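Local coordinates for ABC transporter substrate binding protein (Ribose) (Agrobacterium vitis S4, PDB 4WT7) that probably serves as the sugar- or polyol-binding component of an ABC importer and binds D-allitol, at residues N129-N134 against E298-A303. Sequence-based numbering, arbitrary orientation.
Sequences NSTSDN and ESYVPA
Asn129 and Glu298 run alongside each other on one face of a parallel two-strand pairing, and Thr131 meets Tyr300 on the same face. Asn129 sends ND2 to Glu298 OE2 at 3.0 Å, its chi1 of 178° swinging the amide out opposite the main-chain nitrogen; the acceptor lies close to the amide plane, yet the N-H comes from above the carboxylate plane. The other oxygen, Glu298 OE1, accepts Tyr300 OH at 2.6 Å through its anti lone pair. Thr131 turns CG2 to the phenol ring, 3.6 Å from Tyr300 CE1, while its OG1 bonds Asp120 of the allitol pocket. Beneath these side chains the backbone ladder runs from Ser299 N to Asn129 O (2.9 Å), from Thr131 N to Ser299 O (3.2 Å) and from Val301 N to Thr131 O. Past the strands, one water joins Asp133 N to Val301 O, and another links Ser132 OG, itself bonded to Gln273 of the pocket, with Pro302 O. The pairing adds 298-300 as an outermost strand of the parallel sheet in one lobe, just before the chain continues into 304-307 of the other lobe's sheet. Gripped through both oxygens by neutral donors, the Glu298 carboxylate is probably held as an anion, which would hold the Tyr300 hydroxyl in place.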
loop_
_atom_site.group_PDB
_atom_site.type_symbol
_atom_site.label_atom_id
_atom_site.label_comp_id
_atom_site.label_asym_id
_atom_site.label_seq_id
_atom_site.Cartn_x
_atom_site.Cartn_y
_atom_site.Cartn_z
ATOM N N ASN A 129 7.509 -8.974 8.944
ATOM C CA ASN A 129 6.634 -8.164 8.077
ATOM C C ASN A 129 7.547 -7.192 7.350
ATOM O O ASN A 129 8.200 -6.339 7.993
ATOM C CB ASN A 129 5.578 -7.416 8.930
ATOM C CG ASN A 129 4.664 -6.516 8.100
ATOM O OD1 ASN A 129 4.512 -6.701 6.871
ATOM N ND2 ASN A 129 4.082 -5.503 8.756
ATOM N N SER A 130 7.681 -7.402 6.036
ATOM C CA SER A 130 8.352 -6.455 5.147
ATOM C C SER A 130 7.363 -5.366 4.740
ATOM O O SER A 130 6.306 -5.648 4.194
ATOM C CB SER A 130 8.905 -7.150 3.893
ATOM O OG SER A 130 9.894 -8.103 4.210
ATOM N N THR A 131 7.719 -4.117 5.011
ATOM C CA THR A 131 6.774 -3.040 4.909
ATOM C C THR A 131 7.577 -1.756 4.912
ATOM O O THR A 131 8.694 -1.743 5.430
ATOM C CB THR A 131 5.771 -3.089 6.105
ATOM O OG1 THR A 131 4.704 -2.169 5.900
ATOM C CG2 THR A 131 6.453 -2.732 7.441
ATOM N N SER A 132 7.061 -0.696 4.294
ATOM C CA SER A 132 7.647 0.620 4.504
ATOM C C SER A 132 7.440 0.976 5.973
ATOM O O SER A 132 6.619 0.360 6.630
ATOM C CB SER A 132 6.947 1.677 3.619
ATOM O OG SER A 132 7.154 1.419 2.235
ATOM N N ASP A 133 8.165 1.970 6.476
ATOM C CA ASP A 133 7.885 2.547 7.774
ATOM C C ASP A 133 6.713 3.498 7.562
ATOM O O ASP A 133 6.904 4.672 7.221
ATOM C CB ASP A 133 9.092 3.309 8.288
ATOM C CG ASP A 133 8.797 4.164 9.498
ATOM O OD1 ASP A 133 7.621 4.373 9.870
ATOM O OD2 ASP A 133 9.788 4.632 10.119
ATOM N N ASN A 134 5.514 2.972 7.755
ATOM C CA ASN A 134 4.299 3.712 7.466
ATOM C C ASN A 134 3.967 4.835 8.435
ATOM O O ASN A 134 3.205 5.723 8.116
ATOM C CB ASN A 134 3.145 2.736 7.303
ATOM C CG ASN A 134 3.268 1.993 6.014
ATOM O OD1 ASN A 134 3.189 2.598 4.952
ATOM N ND2 ASN A 134 3.566 0.712 6.087
ATOM N N GLU A 298 9.843 -6.762 12.082
ATOM C CA GLU A 298 9.515 -5.991 10.869
ATOM C C GLU A 298 10.827 -5.615 10.208
ATOM O O GLU A 298 11.840 -5.504 10.899
ATOM C CB GLU A 298 8.669 -4.751 11.207
ATOM C CG GLU A 298 7.375 -5.055 12.022
ATOM C CD GLU A 298 6.164 -4.202 11.611
ATOM O OE1 GLU A 298 6.299 -2.964 11.396
ATOM O OE2 GLU A 298 5.052 -4.778 11.507
ATOM N N SER A 299 10.797 -5.449 8.882
ATOM C CA SER A 299 11.949 -5.032 8.083
ATOM C C SER A 299 11.484 -3.899 7.173
ATOM O O SER A 299 10.630 -4.109 6.316
ATOM C CB SER A 299 12.472 -6.215 7.266
ATOM O OG SER A 299 12.908 -7.233 8.164
ATOM N N TYR A 300 12.017 -2.698 7.374
ATOM C CA TYR A 300 11.513 -1.520 6.675
ATOM C C TYR A 300 12.309 -1.201 5.456
ATOM O O TYR A 300 13.529 -1.186 5.483
ATOM C CB TYR A 300 11.473 -0.305 7.611
ATOM C CG TYR A 300 10.615 -0.577 8.843
ATOM C CD1 TYR A 300 9.250 -0.743 8.728
ATOM C CD2 TYR A 300 11.181 -0.683 10.107
ATOM C CE1 TYR A 300 8.466 -1.008 9.836
ATOM C CE2 TYR A 300 10.414 -0.943 11.217
ATOM C CZ TYR A 300 9.059 -1.102 11.083
ATOM O OH TYR A 300 8.267 -1.369 12.171
ATOM N N VAL A 301 11.602 -0.964 4.370
ATOM C CA VAL A 301 12.229 -0.562 3.128
ATOM C C VAL A 301 11.931 0.912 2.918
ATOM O O VAL A 301 10.773 1.329 3.049
ATOM C CB VAL A 301 11.670 -1.321 1.945
ATOM C CG1 VAL A 301 12.202 -0.683 0.637
ATOM C CG2 VAL A 301 12.050 -2.779 2.041
ATOM N N PRO A 302 12.967 1.703 2.589
ATOM C CA PRO A 302 12.755 3.140 2.542
ATOM C C PRO A 302 11.687 3.524 1.510
ATOM O O PRO A 302 11.482 2.814 0.525
ATOM C CB PRO A 302 14.137 3.684 2.162
ATOM C CG PRO A 302 15.103 2.650 2.737
ATOM C CD PRO A 302 14.391 1.341 2.488
ATOM N N ALA A 303 11.031 4.649 1.765
ATOM C CA ALA A 303 10.029 5.236 0.859
ATOM C C ALA A 303 10.442 6.651 0.556
ATOM O O ALA A 303 11.144 7.246 1.340
ATOM C CB ALA A 303 8.675 5.254 1.506
HETATM O O HOH W 1 9.139 1.230 0.164
HETATM O O HOH W 2 10.158 3.110 4.837
#